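Local coordinates for probable transcriptional regulator (Pseudomonas aeruginosa, PDB 2ESN), which is probably a LysR-type transcriptional regulator that binds DNA through a helix-turn-helix domain and senses an as yet unidentified effector through a periplasmic-binding-protein-like domain, at residues P93-P96 with G97-Q100; T108-T111 with A112-L116; V143-A147 with S148-D152; A295-I298 with G299-G303. All coordinates share one frame; numbering follows the deposited sequence.

The four contacts come in series along the chain, each closing before the next opens. Interaction 1 is a surface turn in the connection between helix 68-87 and strand 102-107; interactions 2, 3 and 4 lie within the LysR substrate-binding domain, on helix 109-126, at the end of helix 143-148 and on helix 293-303. Interaction 4 is the meeting point: it touches interaction 1 through Trp296 and interaction 2 through Leu301. Its centre is about 14 Å from the first and about 17 Å from the second. Interaction 3 touches none of the others, its nearest atoms staying about 7 Å from interaction 4. The turn just before strand 102-107 thus packs on the last helix, 293-303.

Interaction 1 of 4, residues P93-P96 with G97-Q100; sequences PFVP and GQSQ
Val95 O receives two backbone N-H groups as the chain turns back on itself through Pro96 and Gly97, and this pair of bonds defines the contact. Ser99 N reaches Val95 O at 2.7 Å, approaching nearly along the C=O axis, whereas Gln98 N lies 2.9 Å from Val95 O and comes from well above the carbonyl plane. The N-H...O angle is 151° in both, so neither donor is badly bent, and one oxygen holds two successive amides. Pro96 and Gly97 both have helix-like phi/psi, in keeping with a single tight helical turn formed outside any regular helix.

Side chains line both flanks of this turn. Val95 CG2 approaches the first carbon of the Gln98 side chain, with 3.3 Å between Val95 CG2 and Gln98 CB, a tight carbon-carbon approach at the protein surface. On the other flank Ser99 points back at the preceding residues, and its OG, placed anti to the backbone N, comes to 3.2 Å from Phe94 CE1. The same hydroxyl is hydrogen-bonded to Arg101 N. Within the second half, Gln100 folds back so that its NE2 donates to Gln98 O at 3.0 Å, the oxygen lying close to the amide plane of Gln100.

The turn belongs to the connection between helix 68-87 and strand 102-107. Phe94 and Pro96 both rest on Trp296 of helix 293-303, the two aromatic planes inclined at about 60°, while Ser99 touches Val130 just ahead of strand 131-136.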
ATOM      1  N   PRO C  93      -9.474  31.133  -7.724  1.00 52.43           N
ATOM      2  CA  PRO C  93      -9.940  31.985  -6.594  1.00 52.01           C
ATOM      3  C   PRO C  93     -11.245  31.411  -6.009  1.00 50.76           C
ATOM      4  O   PRO C  93     -12.129  31.012  -6.777  1.00 50.08           O
ATOM      5  CB  PRO C  93     -10.226  33.335  -7.260  1.00 52.21           C
ATOM      6  CG  PRO C  93      -9.273  33.376  -8.440  1.00 53.81           C
ATOM      7  CD  PRO C  93      -9.326  31.915  -8.969  1.00 53.43           C
ATOM      8  N   PHE C  94     -11.339  31.291  -4.697  1.00 48.60           N
ATOM      9  CA  PHE C  94     -12.546  30.642  -4.144  1.00 48.36           C
ATOM     10  C   PHE C  94     -13.786  31.544  -4.017  1.00 47.20           C
ATOM     11  O   PHE C  94     -13.793  32.447  -3.211  1.00 47.32           O
ATOM     12  CB  PHE C  94     -12.236  29.953  -2.805  1.00 47.76           C
ATOM     13  CG  PHE C  94     -13.376  29.147  -2.272  1.00 48.67           C
ATOM     14  CD1 PHE C  94     -13.809  28.006  -2.936  1.00 46.54           C
ATOM     15  CD2 PHE C  94     -14.052  29.555  -1.126  1.00 46.88           C
ATOM     16  CE1 PHE C  94     -14.887  27.281  -2.444  1.00 49.52           C
ATOM     17  CE2 PHE C  94     -15.110  28.838  -0.652  1.00 45.57           C
ATOM     18  CZ  PHE C  94     -15.542  27.705  -1.290  1.00 45.75           C
ATOM     19  N   VAL C  95     -14.842  31.298  -4.794  1.00 46.82           N
ATOM     20  CA  VAL C  95     -16.106  32.033  -4.539  1.00 45.56           C
ATOM     21  C   VAL C  95     -17.297  31.143  -4.181  1.00 43.18           C
ATOM     22  O   VAL C  95     -17.814  30.396  -5.036  1.00 41.87           O
ATOM     23  CB  VAL C  95     -16.445  33.099  -5.626  1.00 46.54           C
ATOM     24  CG1 VAL C  95     -15.143  33.835  -6.053  1.00 47.83           C
ATOM     25  CG2 VAL C  95     -17.151  32.488  -6.836  1.00 47.70           C
ATOM     26  N   PRO C  96     -17.732  31.212  -2.902  1.00 41.76           N
ATOM     27  CA  PRO C  96     -18.767  30.266  -2.415  1.00 40.19           C
ATOM     28  C   PRO C  96     -19.974  30.112  -3.360  1.00 40.04           C
ATOM     29  O   PRO C  96     -20.367  28.962  -3.749  1.00 37.11           O
ATOM     30  CB  PRO C  96     -19.171  30.849  -1.067  1.00 40.90           C
ATOM     31  CG  PRO C  96     -18.057  31.754  -0.614  1.00 40.28           C
ATOM     32  CD  PRO C  96     -17.233  32.120  -1.835  1.00 42.15           C
ATOM     33  N   GLY C  97     -20.529  31.268  -3.757  1.00 39.05           N
ATOM     34  CA  GLY C  97     -21.741  31.313  -4.495  1.00 38.97           C
ATOM     35  C   GLY C  97     -21.643  30.658  -5.808  1.00 39.95           C
ATOM     36  O   GLY C  97     -22.660  30.271  -6.379  1.00 40.46           O
ATOM     37  N   GLN C  98     -20.418  30.513  -6.318  1.00 40.89           N
ATOM     38  CA  GLN C  98     -20.240  29.969  -7.680  1.00 41.99           C
ATOM     39  C   GLN C  98     -19.378  28.672  -7.745  1.00 41.23           C
ATOM     40  O   GLN C  98     -19.508  27.896  -8.695  1.00 39.65           O
ATOM     41  CB  GLN C  98     -19.617  31.055  -8.590  1.00 43.66           C
ATOM     42  CG  GLN C  98     -20.279  32.453  -8.481  1.00 47.78           C
ATOM     43  CD  GLN C  98     -21.730  32.495  -9.048  1.00 56.39           C
ATOM     44  OE1 GLN C  98     -22.100  31.701  -9.930  1.00 55.64           O
ATOM     45  NE2 GLN C  98     -22.552  33.468  -8.543  1.00 59.25           N
ATOM     46  N   SER C  99     -18.582  28.436  -6.703  1.00 40.98           N
ATOM     47  CA  SER C  99     -17.699  27.253  -6.583  1.00 42.23           C
ATOM     48  C   SER C  99     -18.380  25.953  -6.830  1.00 42.50           C
ATOM     49  O   SER C  99     -19.576  25.769  -6.514  1.00 40.34           O
ATOM     50  CB  SER C  99     -17.033  27.174  -5.200  1.00 42.81           C
ATOM     51  OG  SER C  99     -16.215  26.020  -5.076  1.00 40.88           O
ATOM     52  N   GLN C 100     -17.593  25.041  -7.396  1.00 42.14           N
ATOM     53  CA  GLN C 100     -18.081  23.711  -7.797  1.00 43.87           C
ATOM     54  C   GLN C 100     -17.251  22.626  -7.120  1.00 42.13           C
ATOM     55  O   GLN C 100     -17.324  21.456  -7.493  1.00 40.51           O
ATOM     56  CB  GLN C 100     -17.991  23.495  -9.303  1.00 44.38           C
ATOM     57  CG  GLN C 100     -18.761  24.492 -10.166  1.00 51.55           C
ATOM     58  CD  GLN C 100     -20.266  24.397  -9.965  1.00 54.26           C
ATOM     59  OE1 GLN C 100     -20.826  23.311 -10.196  1.00 55.85           O
ATOM     60  NE2 GLN C 100     -20.886  25.421  -9.589  1.00 53.23           N
TER

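Interaction 2 of 4, residues T108-T111 with A112-L116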
ATOM      1  N   THR C 108     -17.744   9.689  10.729  1.00 34.19           N
ATOM      2  CA  THR C 108     -18.462   8.488  11.128  1.00 33.33           C
ATOM      3  C   THR C 108     -19.976   8.650  10.800  1.00 33.06           C
ATOM      4  O   THR C 108     -20.378   9.720  10.372  1.00 31.01           O
ATOM      5  CB  THR C 108     -18.284   8.228  12.624  1.00 32.07           C
ATOM      6  OG1 THR C 108     -18.765   9.351  13.352  1.00 32.18           O
ATOM      7  CG2 THR C 108     -16.807   7.975  12.953  1.00 31.52           C
ATOM      8  N   ASP C 109     -20.801   7.619  11.030  1.00 32.55           N
ATOM      9  CA  ASP C 109     -22.227   7.836  10.911  1.00 32.73           C
ATOM     10  C   ASP C 109     -22.672   8.917  11.912  1.00 32.55           C
ATOM     11  O   ASP C 109     -23.459   9.760  11.574  1.00 33.97           O
ATOM     12  CB  ASP C 109     -23.025   6.524  11.014  1.00 34.56           C
ATOM     13  CG  ASP C 109     -23.404   6.183  12.432  1.00 35.79           C
ATOM     14  OD1 ASP C 109     -22.516   6.306  13.312  1.00 35.11           O
ATOM     15  OD2 ASP C 109     -24.590   5.857  12.651  1.00 33.39           O
ATOM     16  N   TYR C 110     -22.131   8.949  13.116  1.00 32.37           N
ATOM     17  CA  TYR C 110     -22.582   9.969  14.059  1.00 31.28           C
ATOM     18  C   TYR C 110     -22.260  11.385  13.614  1.00 30.29           C
ATOM     19  O   TYR C 110     -23.097  12.246  13.691  1.00 30.28           O
ATOM     20  CB  TYR C 110     -22.122   9.721  15.510  1.00 31.32           C
ATOM     21  CG  TYR C 110     -22.574  10.841  16.381  1.00 30.67           C
ATOM     22  CD1 TYR C 110     -23.899  11.149  16.472  1.00 31.00           C
ATOM     23  CD2 TYR C 110     -21.673  11.605  17.110  1.00 35.82           C
ATOM     24  CE1 TYR C 110     -24.375  12.195  17.249  1.00 28.94           C
ATOM     25  CE2 TYR C 110     -22.139  12.657  17.906  1.00 33.01           C
ATOM     26  CZ  TYR C 110     -23.496  12.958  17.930  1.00 31.24           C
ATOM     27  OH  TYR C 110     -24.014  14.040  18.648  1.00 35.91           O
ATOM     28  N   THR C 111     -21.048  11.640  13.151  1.00 30.54           N
ATOM     29  CA  THR C 111     -20.639  12.988  12.834  1.00 29.83           C
ATOM     30  C   THR C 111     -21.275  13.411  11.489  1.00 30.42           C
ATOM     31  O   THR C 111     -21.586  14.568  11.281  1.00 31.45           O
ATOM     32  CB  THR C 111     -19.067  13.153  12.851  1.00 30.31           C
ATOM     33  OG1 THR C 111     -18.455  12.171  11.998  1.00 29.74           O
ATOM     34  CG2 THR C 111     -18.466  13.057  14.287  1.00 29.22           C
ATOM     35  N   ALA C 112     -21.472  12.484  10.583  1.00 30.02           N
ATOM     36  CA  ALA C 112     -22.241  12.793   9.363  1.00 30.13           C
ATOM     37  C   ALA C 112     -23.672  13.232   9.735  1.00 30.03           C
ATOM     38  O   ALA C 112     -24.193  14.250   9.245  1.00 29.05           O
ATOM     39  CB  ALA C 112     -22.252  11.567   8.415  1.00 28.61           C
ATOM     40  N   PHE C 113     -24.286  12.471  10.640  1.00 29.11           N
ATOM     41  CA  PHE C 113     -25.591  12.826  11.147  1.00 28.71           C
ATOM     42  C   PHE C 113     -25.638  14.182  11.809  1.00 28.19           C
ATOM     43  O   PHE C 113     -26.639  14.928  11.619  1.00 29.03           O
ATOM     44  CB  PHE C 113     -26.103  11.723  12.119  1.00 29.77           C
ATOM     45  CG  PHE C 113     -27.169  12.209  13.096  1.00 29.87           C
ATOM     46  CD1 PHE C 113     -28.510  12.232  12.750  1.00 32.45           C
ATOM     47  CD2 PHE C 113     -26.815  12.665  14.351  1.00 29.10           C
ATOM     48  CE1 PHE C 113     -29.465  12.668  13.686  1.00 30.17           C
ATOM     49  CE2 PHE C 113     -27.743  13.120  15.246  1.00 26.45           C
ATOM     50  CZ  PHE C 113     -29.090  13.103  14.925  1.00 26.86           C
ATOM     51  N   ALA C 114     -24.631  14.511  12.620  1.00 27.63           N
ATOM     52  CA  ALA C 114     -24.669  15.751  13.422  1.00 28.80           C
ATOM     53  C   ALA C 114     -24.404  17.024  12.550  1.00 27.66           C
ATOM     54  O   ALA C 114     -25.071  18.061  12.701  1.00 26.18           O
ATOM     55  CB  ALA C 114     -23.742  15.671  14.674  1.00 29.05           C
ATOM     56  N   LEU C 115     -23.468  16.896  11.626  1.00 28.16           N
ATOM     57  CA  LEU C 115     -23.022  17.972  10.761  1.00 29.02           C
ATOM     58  C   LEU C 115     -23.850  18.167   9.495  1.00 29.09           C
ATOM     59  O   LEU C 115     -24.222  19.262   9.192  1.00 28.98           O
ATOM     60  CB  LEU C 115     -21.612  17.727  10.342  1.00 29.18           C
ATOM     61  CG  LEU C 115     -20.656  18.880   9.870  1.00 33.81           C
ATOM     62  CD1 LEU C 115     -19.889  18.565   8.615  1.00 31.50           C
ATOM     63  CD2 LEU C 115     -21.033  20.363  10.071  1.00 30.37           C
ATOM     64  N   LEU C 116     -24.111  17.125   8.737  1.00 29.86           N
ATOM     65  CA  LEU C 116     -24.652  17.344   7.384  1.00 29.48           C
ATOM     66  C   LEU C 116     -26.029  18.012   7.294  1.00 30.20           C
ATOM     67  O   LEU C 116     -26.220  18.844   6.389  1.00 30.67           O
ATOM     68  CB  LEU C 116     -24.651  16.041   6.570  1.00 30.52           C
ATOM     69  CG  LEU C 116     -23.271  15.507   6.116  1.00 33.13           C
ATOM     70  CD1 LEU C 116     -23.426  14.331   5.086  1.00 30.84           C
ATOM     71  CD2 LEU C 116     -22.465  16.573   5.511  1.00 28.30           C
TER
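Tyr110 and Phe113 both carry CG anti to the backbone N, with chi1 of 177° and 158°; three residues apart, they send their rings out on one side of the helix, where the two meet. The closest approach is Tyr110 CE1 to Phe113 CD2, 3.8 Å, and the Tyr110 ring then reaches on to Ala114, with CZ 4.2 Å from Ala114 CB. Tyr110 O sits at the edge of the Phe113 ring, in its plane, while it also accepts the N-H of Ala114 at 2.9 Å.

These are the first two turns of helix 109-126, the helical element of a beta-alpha-beta unit between strands 102-107 and 131-136. Thr108 is its N-cap: Thr108 O takes Ala112 N at 3.0 Å, and Thr108 N donates almost straight (176°) to Thr111 OG1 at 2.9 Å, one half of a capping-box pattern. Asp109 adds an outside tie, its carboxylate accepting the backbone amides of Val236 and Leu237, and Tyr110 OH is hydrogen-bonded to Tyr278 OH.

The face that bears Phe113 also meets a second subunit: its ring lies edge-to-face with Phe241 of that chain, and Ala112 packs on Ala238 there.

Interaction 3 of 4, residues V143-A147 with S148-D152; sequences VEALA and SGRID
A Schellman motif ends helix 143-148, joining Ala145 and Leu146 of its last turn to Gly149 and the residues that follow. Gly149 has left helical geometry with a positive phi of 65°, a value that favours glycine, and its N donates to Leu146 O at 2.8 Å. The next turn of chain curls back far enough for Ile151 N to bond Ala145 O at 3.3 Å, its approach well above the carbonyl plane.

Behind these polar links Ile151 points back at the helix and straddles two of its side chains. Its CG2, anti to the backbone N, meets Leu146 CD2 at 3.5 Å, while its CD1 extends to Ala145 CB at 3.6 Å. These contacts back the Schellman turn, from which the chain runs on to strand 153-157 of the mixed sheet of the LysR substrate-binding domain. A CA-H...O contact runs in the same place, with 3.5 Å from Leu146 CA to Ile151 O and an angle at the hydrogen of 167°.

Arg150 bends at chi3 and brings the edge of its guanidinium to the helix backbone, NH1 lying 3.8 Å from Ala145 CA. Leu146 also touches Ile168 and His285 on the sheet. Asp152 turns the other way: its carboxylate forms a salt bridge with Arg101 and accepts hydrogen bonds from His294 and from the amide of Val104.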
ATOM      1  N   VAL C 143      -3.067  12.114   9.759  1.00 67.54           N
ATOM      2  CA  VAL C 143      -2.295  13.310   9.358  1.00 68.49           C
ATOM      3  C   VAL C 143      -1.744  13.180   7.937  1.00 68.67           C
ATOM      4  O   VAL C 143      -1.635  14.174   7.204  1.00 68.34           O
ATOM      5  CB  VAL C 143      -1.149  13.636  10.385  1.00 68.47           C
ATOM      6  CG1 VAL C 143      -0.323  12.384  10.713  1.00 69.95           C
ATOM      7  CG2 VAL C 143      -0.244  14.783   9.898  1.00 69.02           C
ATOM      8  N   GLU C 144      -1.423  11.939   7.566  1.00 69.04           N
ATOM      9  CA  GLU C 144      -0.999  11.583   6.211  1.00 69.85           C
ATOM     10  C   GLU C 144      -2.038  12.081   5.160  1.00 67.90           C
ATOM     11  O   GLU C 144      -1.684  12.810   4.202  1.00 67.53           O
ATOM     12  CB  GLU C 144      -0.761  10.043   6.086  1.00 70.14           C
ATOM     13  CG  GLU C 144      -0.447   9.259   7.417  1.00 72.82           C
ATOM     14  CD  GLU C 144      -0.508   7.698   7.268  1.00 74.25           C
ATOM     15  OE1 GLU C 144      -0.562   7.195   6.108  1.00 78.52           O
ATOM     16  OE2 GLU C 144      -0.502   6.974   8.315  1.00 78.68           O
ATOM     17  N   ALA C 145      -3.315  11.722   5.367  1.00 65.59           N
ATOM     18  CA  ALA C 145      -4.341  11.950   4.358  1.00 62.72           C
ATOM     19  C   ALA C 145      -4.681  13.441   4.254  1.00 60.92           C
ATOM     20  O   ALA C 145      -4.940  13.985   3.157  1.00 59.03           O
ATOM     21  CB  ALA C 145      -5.566  11.096   4.650  1.00 63.32           C
ATOM     22  N   LEU C 146      -4.651  14.087   5.409  1.00 59.65           N
ATOM     23  CA  LEU C 146      -4.823  15.524   5.520  1.00 59.72           C
ATOM     24  C   LEU C 146      -3.721  16.312   4.753  1.00 60.79           C
ATOM     25  O   LEU C 146      -4.031  17.142   3.898  1.00 60.06           O
ATOM     26  CB  LEU C 146      -4.910  15.945   7.013  1.00 59.05           C
ATOM     27  CG  LEU C 146      -6.086  15.364   7.843  1.00 59.15           C
ATOM     28  CD1 LEU C 146      -6.052  15.800   9.311  1.00 57.56           C
ATOM     29  CD2 LEU C 146      -7.478  15.710   7.223  1.00 57.75           C
ATOM     30  N   ALA C 147      -2.449  16.019   5.059  1.00 62.22           N
ATOM     31  CA  ALA C 147      -1.267  16.632   4.389  1.00 62.84           C
ATOM     32  C   ALA C 147      -1.401  16.600   2.868  1.00 63.09           C
ATOM     33  O   ALA C 147      -1.468  17.657   2.203  1.00 63.73           O
ATOM     34  CB  ALA C 147       0.016  15.930   4.845  1.00 62.63           C
ATOM     35  N   SER C 148      -1.501  15.377   2.343  1.00 62.77           N
ATOM     36  CA  SER C 148      -1.758  15.114   0.934  1.00 62.67           C
ATOM     37  C   SER C 148      -2.884  15.981   0.367  1.00 62.04           C
ATOM     38  O   SER C 148      -2.920  16.270  -0.844  1.00 61.90           O
ATOM     39  CB  SER C 148      -2.163  13.632   0.751  1.00 62.88           C
ATOM     40  OG  SER C 148      -1.888  12.865   1.932  1.00 63.93           O
ATOM     41  N   GLY C 149      -3.832  16.337   1.245  1.00 61.51           N
ATOM     42  CA  GLY C 149      -5.117  16.901   0.828  1.00 59.84           C
ATOM     43  C   GLY C 149      -5.972  15.930   0.021  1.00 58.46           C
ATOM     44  O   GLY C 149      -6.840  16.360  -0.752  1.00 58.97           O
ATOM     45  N   ARG C 150      -5.741  14.628   0.201  1.00 56.81           N
ATOM     46  CA  ARG C 150      -6.693  13.586  -0.275  1.00 56.05           C
ATOM     47  C   ARG C 150      -8.008  13.708   0.523  1.00 52.96           C
ATOM     48  O   ARG C 150      -9.075  13.341   0.031  1.00 53.35           O
ATOM     49  CB  ARG C 150      -6.127  12.183  -0.049  1.00 56.02           C
ATOM     50  CG  ARG C 150      -6.294  11.130  -1.194  1.00 58.73           C
ATOM     51  CD  ARG C 150      -5.607   9.809  -0.738  1.00 58.93           C
ATOM     52  NE  ARG C 150      -4.664  10.127   0.348  1.00 67.10           N
ATOM     53  CZ  ARG C 150      -3.370   9.784   0.422  1.00 68.37           C
ATOM     54  NH1 ARG C 150      -2.637  10.195   1.466  1.00 63.12           N
ATOM     55  NH2 ARG C 150      -2.818   9.015  -0.524  1.00 68.61           N
ATOM     56  N   ILE C 151      -7.887  14.214   1.748  1.00 49.23           N
ATOM     57  CA  ILE C 151      -8.993  14.515   2.634  1.00 46.85           C
ATOM     58  C   ILE C 151      -8.745  15.959   3.101  1.00 44.63           C
ATOM     59  O   ILE C 151      -7.648  16.293   3.573  1.00 43.66           O
ATOM     60  CB  ILE C 151      -8.973  13.544   3.854  1.00 46.54           C
ATOM     61  CG1 ILE C 151      -9.548  12.178   3.492  1.00 47.96           C
ATOM     62  CG2 ILE C 151      -9.690  14.082   5.037  1.00 46.67           C
ATOM     63  CD1 ILE C 151      -9.130  11.040   4.497  1.00 48.16           C
ATOM     64  N   ASP C 152      -9.764  16.795   2.962  1.00 40.67           N
ATOM     65  CA  ASP C 152      -9.727  18.181   3.405  1.00 39.91           C
ATOM     66  C   ASP C 152      -9.806  18.241   4.916  1.00 39.42           C
ATOM     67  O   ASP C 152      -9.068  18.969   5.539  1.00 39.74           O
ATOM     68  CB  ASP C 152     -10.882  18.987   2.731  1.00 39.74           C
ATOM     69  CG  ASP C 152     -10.761  19.037   1.195  1.00 39.80           C
ATOM     70  OD1 ASP C 152      -9.876  19.721   0.693  1.00 43.61           O
ATOM     71  OD2 ASP C 152     -11.521  18.385   0.458  1.00 39.16           O
TER

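Interaction 4 of 4, residues A295-I298 with G299-G303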
ATOM      1  N   ALA C 295     -10.316  27.782   4.555  1.00 44.30           N
ATOM      2  CA  ALA C 295     -10.634  28.884   5.477  1.00 43.84           C
ATOM      3  C   ALA C 295     -12.156  29.172   5.480  1.00 42.90           C
ATOM      4  O   ALA C 295     -12.733  29.396   6.506  1.00 43.41           O
ATOM      5  CB  ALA C 295      -9.816  30.187   5.087  1.00 44.08           C
ATOM      6  N   TRP C 296     -12.795  29.147   4.314  1.00 42.04           N
ATOM      7  CA  TRP C 296     -14.256  29.374   4.264  1.00 41.30           C
ATOM      8  C   TRP C 296     -15.024  28.273   5.048  1.00 40.88           C
ATOM      9  O   TRP C 296     -15.898  28.569   5.918  1.00 40.67           O
ATOM     10  CB  TRP C 296     -14.678  29.447   2.826  1.00 38.79           C
ATOM     11  CG  TRP C 296     -16.161  29.503   2.607  1.00 41.27           C
ATOM     12  CD1 TRP C 296     -16.951  30.604   2.673  1.00 39.29           C
ATOM     13  CD2 TRP C 296     -17.017  28.407   2.247  1.00 36.89           C
ATOM     14  NE1 TRP C 296     -18.242  30.266   2.375  1.00 39.15           N
ATOM     15  CE2 TRP C 296     -18.323  28.919   2.153  1.00 36.58           C
ATOM     16  CE3 TRP C 296     -16.807  27.027   2.048  1.00 38.81           C
ATOM     17  CZ2 TRP C 296     -19.422  28.129   1.812  1.00 36.47           C
ATOM     18  CZ3 TRP C 296     -17.932  26.214   1.704  1.00 39.51           C
ATOM     19  CH2 TRP C 296     -19.219  26.786   1.599  1.00 38.27           C
ATOM     20  N   MET C 297     -14.672  27.009   4.763  1.00 40.06           N
ATOM     21  CA  MET C 297     -15.378  25.895   5.362  1.00 38.90           C
ATOM     22  C   MET C 297     -15.167  25.926   6.856  1.00 40.02           C
ATOM     23  O   MET C 297     -16.103  25.670   7.648  1.00 40.33           O
ATOM     24  CB  MET C 297     -14.983  24.559   4.744  1.00 37.97           C
ATOM     25  CG  MET C 297     -15.774  23.356   5.380  1.00 32.93           C
ATOM     26  SD  MET C 297     -17.558  23.394   5.167  1.00 16.00           S
ATOM     27  CE  MET C 297     -17.624  22.899   3.581  1.00 20.15           C
ATOM     28  N   ILE C 298     -13.947  26.267   7.284  1.00 40.64           N
ATOM     29  CA  ILE C 298     -13.706  26.439   8.710  1.00 39.85           C
ATOM     30  C   ILE C 298     -14.653  27.501   9.307  1.00 40.50           C
ATOM     31  O   ILE C 298     -15.288  27.275  10.324  1.00 39.77           O
ATOM     32  CB  ILE C 298     -12.261  26.800   9.015  1.00 40.94           C
ATOM     33  CG1 ILE C 298     -11.353  25.579   8.867  1.00 40.37           C
ATOM     34  CG2 ILE C 298     -12.133  27.250  10.447  1.00 40.13           C
ATOM     35  CD1 ILE C 298      -9.865  25.953   8.726  1.00 45.14           C
ATOM     36  N   GLY C 299     -14.760  28.664   8.662  1.00 41.98           N
ATOM     37  CA  GLY C 299     -15.709  29.684   9.132  1.00 43.43           C
ATOM     38  C   GLY C 299     -17.190  29.281   9.049  1.00 43.85           C
ATOM     39  O   GLY C 299     -18.007  29.744   9.854  1.00 42.88           O
ATOM     40  N   GLN C 300     -17.537  28.435   8.068  1.00 44.82           N
ATOM     41  CA  GLN C 300     -18.909  27.956   7.943  1.00 45.32           C
ATOM     42  C   GLN C 300     -19.384  27.263   9.216  1.00 47.14           C
ATOM     43  O   GLN C 300     -20.448  27.616   9.735  1.00 47.47           O
ATOM     44  CB  GLN C 300     -19.124  27.061   6.710  1.00 45.41           C
ATOM     45  CG  GLN C 300     -19.211  27.825   5.428  1.00 42.06           C
ATOM     46  CD  GLN C 300     -20.284  28.944   5.447  1.00 42.00           C
ATOM     47  OE1 GLN C 300     -21.481  28.661   5.442  1.00 37.12           O
ATOM     48  NE2 GLN C 300     -19.843  30.217   5.453  1.00 40.74           N
ATOM     49  N   LEU C 301     -18.597  26.311   9.737  1.00 48.00           N
ATOM     50  CA  LEU C 301     -18.984  25.585  10.962  1.00 48.09           C
ATOM     51  C   LEU C 301     -19.013  26.472  12.218  1.00 50.57           C
ATOM     52  O   LEU C 301     -19.638  26.112  13.225  1.00 49.36           O
ATOM     53  CB  LEU C 301     -18.087  24.394  11.192  1.00 47.83           C
ATOM     54  CG  LEU C 301     -18.476  23.112  10.460  1.00 46.92           C
ATOM     55  CD1 LEU C 301     -18.521  23.345   8.979  1.00 43.15           C
ATOM     56  CD2 LEU C 301     -17.543  21.918  10.806  1.00 47.24           C
ATOM     57  N   LYS C 302     -18.386  27.646  12.124  1.00 52.45           N
ATOM     58  CA  LYS C 302     -18.150  28.467  13.295  1.00 55.79           C
ATOM     59  C   LYS C 302     -19.437  28.837  13.950  1.00 56.50           C
ATOM     60  O   LYS C 302     -19.675  28.408  15.082  1.00 58.44           O
ATOM     61  CB  LYS C 302     -17.198  29.667  13.030  1.00 56.12           C
ATOM     62  CG  LYS C 302     -15.757  29.318  13.536  1.00 58.24           C
ATOM     63  CD  LYS C 302     -14.570  30.032  12.832  1.00 57.55           C
ATOM     64  CE  LYS C 302     -13.249  29.419  13.374  1.00 60.67           C
ATOM     65  NZ  LYS C 302     -11.965  29.567  12.527  1.00 63.29           N
ATOM     66  N   GLY C 303     -20.308  29.556  13.246  1.00 55.63           N
ATOM     67  CA  GLY C 303     -21.589  29.882  13.865  1.00 54.60           C
ATOM     68  C   GLY C 303     -22.695  28.847  13.652  1.00 53.44           C
ATOM     69  O   GLY C 303     -23.804  29.032  14.169  1.00 52.15           O
TER
HETATM   70  O   HOH W   1     -17.029  31.006   6.079  1.00 38.52           O
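Gln300 lays its side chain over one face of the Trp296 indole, one turn earlier in the helix. Trp296 has CG anti to the backbone N (chi1 173°), which swings the ring forward along the helix. Gln300 has CG anti to its carbonyl carbon, which sets CG 3.7 Å from the centroid of the Trp296 six-membered ring; the bend at chi2 then lays the amide over the indole, its plane only 14° from the ring's, a stacked pair. The line from CG to the centroid is 16° off the ring normal, the mark of a CH-pi contact. NE2 of Gln300 donates to a water at 3.0 Å, which donates to Trp296 O at 2.7 Å. Trp296 O therefore takes two protons, since Gln300 N also binds it at 2.7 Å. With OE1 of Gln300 bonded to Arg122, both ends of the amide are held, which fixes its rotation over the ring.

Met297, bent at chi2, places SD 3.9 Å from Leu301 CD1, and Lys302 runs alongside Ile298, pointing the same way, its NZ a close 3.1 Å from Ile298 CG2 without a polar bond.

Helix 293-303 lies across several elements: Trp296, Met297 and Gln300 rest on Leu123 of helix 109-126, Leu301 reaches Leu115 of that helix and Trp173 of strand 168-183, and Met297 packs on Phe103 and Phe105 of strand 102-107.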